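Local coordinates for peptidase M16 inactive domain family protein (Pseudomonas fluorescens, PDB 3GWB) that belongs to the peptidase M16 family as an inactive-domain protein, and may have metal-dependent hydrolase activity, at residues Asp349-Ser357 with Phe388-Thr396. Residues are numbered along the deposited sequence; the frame is centred on the assembly and turned at random.
Sequences DAKRELAGS and FMRQSQELT
Lys351 reaches across from helix 344-356 to the C-terminal part of helix 384-394 and sets its ammonium among backbone carbonyls there. NZ donates to Leu395 O at 2.9 Å and to Ser392 O at 3.2 Å, each in the carbonyl plane on a lone pair; Gln393 O also accepts, though its position is less certain. The chain gets there by bending at chi3 (94°) and chi4, which brings the amine to the carbonyls of Ser392 and Leu395, where the positive charge probably also suits the helix dipole. Cut back to an alanine here, the side chain would lose its amine, and Leu395 O would probably be left without this charged donor. In return, Gln393 sends NE2 to Lys351 O (3.1 Å) in a nearly straight bond of 175°, lying in the plane of its own amide. That oxygen is gripped twice, since Ala355 N reaches it from the opposite face within the helix. The same amide lies against Ala355, whose CB is 3.6 Å from Gln393 NE2, while Gln393 OE1 meets Lys351 CB at 3.7 Å. Farther along, Leu354 CD2 rests on Ser392 CB (3.6 Å) and approaches Phe388 CE2 obliquely. Ser392 OG sits over the centre of the Phe388 ring and donates to Phe388 O (2.8 Å). Leu354 and Ala350 also pack on helix 266-277. The short helical segments 349-356 and 388-394 run roughly antiparallel (159°): a surface helix pairing in an M16-type alpha/beta domain, joined by reciprocal side-chain-to-backbone bonds.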
loop_
_atom_site.group_PDB
_atom_site.type_symbol
_atom_site.label_atom_id
_atom_site.label_comp_id
_atom_site.label_asym_id
_atom_site.label_seq_id
_atom_site.Cartn_x
_atom_site.Cartn_y
_atom_site.Cartn_z
ATOM N N ASP A 349 29.853 7.808 -8.215
ATOM C CA ASP A 349 28.477 8.260 -8.056
ATOM C C ASP A 349 27.697 7.243 -7.221
ATOM O O ASP A 349 26.978 7.611 -6.289
ATOM C CB ASP A 349 27.820 8.422 -9.430
ATOM C CG ASP A 349 28.374 9.610 -10.208
ATOM O OD1 ASP A 349 29.564 9.955 -10.014
ATOM O OD2 ASP A 349 27.622 10.190 -11.023
ATOM N N ALA A 350 27.847 5.961 -7.547
ATOM C CA ALA A 350 27.149 4.915 -6.807
ATOM C C ALA A 350 27.565 4.923 -5.338
ATOM O O ALA A 350 26.710 4.899 -4.448
ATOM C CB ALA A 350 27.425 3.544 -7.430
ATOM N N LYS A 351 28.870 4.957 -5.082
ATOM C CA LYS A 351 29.364 4.977 -3.710
ATOM C C LYS A 351 28.803 6.193 -2.979
ATOM O O LYS A 351 28.413 6.096 -1.817
ATOM C CB LYS A 351 30.896 5.012 -3.685
ATOM C CG LYS A 351 31.550 3.729 -4.188
ATOM C CD LYS A 351 32.922 4.008 -4.786
ATOM C CE LYS A 351 34.042 3.825 -3.796
ATOM N NZ LYS A 351 34.402 2.393 -3.677
ATOM N N ARG A 352 28.749 7.331 -3.664
ATOM C CA ARG A 352 28.225 8.547 -3.056
ATOM C C ARG A 352 26.742 8.394 -2.735
ATOM O O ARG A 352 26.293 8.782 -1.661
ATOM C CB ARG A 352 28.435 9.751 -3.977
ATOM C CG ARG A 352 28.007 11.062 -3.345
ATOM C CD ARG A 352 28.465 12.277 -4.139
ATOM N NE ARG A 352 27.800 12.388 -5.435
ATOM C CZ ARG A 352 28.330 12.010 -6.597
ATOM N NH1 ARG A 352 29.552 11.486 -6.645
ATOM N NH2 ARG A 352 27.635 12.159 -7.718
ATOM N N GLU A 353 25.983 7.827 -3.667
ATOM C CA GLU A 353 24.556 7.617 -3.450
ATOM C C GLU A 353 24.353 6.645 -2.296
ATOM O O GLU A 353 23.502 6.855 -1.433
ATOM C CB GLU A 353 23.894 7.034 -4.703
ATOM C CG GLU A 353 23.796 7.984 -5.887
ATOM C CD GLU A 353 23.057 7.364 -7.065
ATOM O OE1 GLU A 353 23.592 6.412 -7.678
ATOM O OE2 GLU A 353 21.935 7.824 -7.373
ATOM N N LEU A 354 25.142 5.577 -2.297
ATOM C CA LEU A 354 25.056 4.556 -1.264
ATOM C C LEU A 354 25.373 5.149 0.106
ATOM O O LEU A 354 24.618 4.958 1.062
ATOM C CB LEU A 354 26.026 3.415 -1.580
ATOM C CG LEU A 354 25.919 2.143 -0.733
ATOM C CD1 LEU A 354 24.522 1.539 -0.875
ATOM C CD2 LEU A 354 26.985 1.148 -1.179
ATOM N N ALA A 355 26.486 5.872 0.194
ATOM C CA ALA A 355 26.901 6.494 1.446
ATOM C C ALA A 355 25.773 7.355 2.004
ATOM O O ALA A 355 25.378 7.202 3.162
ATOM C CB ALA A 355 28.148 7.340 1.224
ATOM N N GLY A 356 25.264 8.265 1.179
ATOM C CA GLY A 356 24.175 9.119 1.615
ATOM C C GLY A 356 23.024 8.252 2.083
ATOM O O GLY A 356 22.745 8.164 3.279
ATOM N N SER A 357 22.364 7.599 1.133
ATOM C CA SER A 357 21.241 6.715 1.426
ATOM C C SER A 357 21.502 5.885 2.680
ATOM O O SER A 357 20.762 5.977 3.659
ATOM C CB SER A 357 20.992 5.781 0.241
ATOM O OG SER A 357 19.966 4.846 0.530
ATOM N N PHE A 388 29.927 -3.675 5.837
ATOM C CA PHE A 388 29.274 -3.369 4.575
ATOM C C PHE A 388 29.670 -1.984 4.067
ATOM O O PHE A 388 29.973 -1.813 2.886
ATOM C CB PHE A 388 27.754 -3.452 4.718
ATOM C CG PHE A 388 27.025 -3.211 3.435
ATOM C CD1 PHE A 388 26.947 -4.208 2.465
ATOM C CD2 PHE A 388 26.466 -1.968 3.165
ATOM C CE1 PHE A 388 26.331 -3.963 1.240
ATOM C CE2 PHE A 388 25.850 -1.712 1.946
ATOM C CZ PHE A 388 25.779 -2.710 0.981
HETATM N N MSE A 389 29.662 -0.997 4.959
HETATM C CA MSE A 389 30.031 0.369 4.590
HETATM C C MSE A 389 31.483 0.460 4.167
HETATM O O MSE A 389 31.797 0.996 3.109
HETATM C CB MSE A 389 29.814 1.328 5.758
HETATM C CG MSE A 389 28.440 1.953 5.809
HETATM SE SE MSE A 389 27.155 0.731 6.018
HETATM C CE MSE A 389 25.672 1.692 5.594
ATOM N N ARG A 390 32.365 -0.056 5.010
ATOM C CA ARG A 390 33.792 -0.025 4.728
ATOM C C ARG A 390 34.076 -0.644 3.365
ATOM O O ARG A 390 34.637 0.009 2.485
ATOM C CB ARG A 390 34.564 -0.782 5.814
ATOM C CG ARG A 390 36.074 -0.608 5.725
ATOM C CD ARG A 390 36.815 -1.393 6.804
ATOM N NE ARG A 390 36.655 -2.836 6.646
ATOM C CZ ARG A 390 35.908 -3.597 7.438
ATOM N NH1 ARG A 390 35.248 -3.052 8.452
ATOM N NH2 ARG A 390 35.817 -4.900 7.210
ATOM N N GLN A 391 33.673 -1.901 3.196
ATOM C CA GLN A 391 33.892 -2.624 1.951
ATOM C C GLN A 391 33.299 -1.924 0.733
ATOM O O GLN A 391 33.965 -1.792 -0.295
ATOM C CB GLN A 391 33.328 -4.044 2.059
ATOM C CG GLN A 391 34.082 -4.930 3.040
ATOM C CD GLN A 391 33.512 -6.336 3.118
ATOM O OE1 GLN A 391 33.310 -6.996 2.095
ATOM N NE2 GLN A 391 33.258 -6.803 4.335
ATOM N N SER A 392 32.051 -1.478 0.845
ATOM C CA SER A 392 31.396 -0.797 -0.266
ATOM C C SER A 392 32.200 0.403 -0.750
ATOM O O SER A 392 32.552 0.490 -1.928
ATOM C CB SER A 392 29.993 -0.339 0.140
ATOM O OG SER A 392 29.118 -1.444 0.284
ATOM N N GLN A 393 32.489 1.325 0.163
ATOM C CA GLN A 393 33.245 2.525 -0.173
ATOM C C GLN A 393 34.656 2.239 -0.700
ATOM O O GLN A 393 35.279 3.107 -1.301
ATOM C CB GLN A 393 33.342 3.445 1.049
ATOM C CG GLN A 393 32.009 3.994 1.541
ATOM C CD GLN A 393 31.260 4.769 0.472
ATOM O OE1 GLN A 393 31.820 5.655 -0.175
ATOM N NE2 GLN A 393 29.983 4.444 0.286
ATOM N N GLU A 394 35.156 1.026 -0.488
ATOM C CA GLU A 394 36.502 0.680 -0.935
ATOM C C GLU A 394 36.614 -0.132 -2.225
ATOM O O GLU A 394 37.720 -0.352 -2.732
ATOM C CB GLU A 394 37.240 -0.040 0.195
ATOM C CG GLU A 394 37.714 0.911 1.286
ATOM C CD GLU A 394 38.285 0.196 2.495
ATOM O OE1 GLU A 394 39.018 -0.802 2.315
ATOM O OE2 GLU A 394 38.009 0.647 3.630
ATOM N N LEU A 395 35.480 -0.572 -2.760
ATOM C CA LEU A 395 35.486 -1.361 -3.988
ATOM C C LEU A 395 36.076 -0.611 -5.179
ATOM O O LEU A 395 35.910 0.601 -5.313
ATOM C CB LEU A 395 34.063 -1.805 -4.333
ATOM C CG LEU A 395 33.448 -2.819 -3.373
ATOM C CD1 LEU A 395 31.974 -3.005 -3.690
ATOM C CD2 LEU A 395 34.206 -4.141 -3.487
ATOM N N THR A 396 36.769 -1.349 -6.043
ATOM C CA THR A 396 37.366 -0.772 -7.241
ATOM C C THR A 396 36.593 -1.268 -8.463
ATOM O O THR A 396 35.857 -2.253 -8.388
ATOM C CB THR A 396 38.845 -1.187 -7.398
ATOM O OG1 THR A 396 38.936 -2.616 -7.459
ATOM C CG2 THR A 396 39.679 -0.683 -6.226
#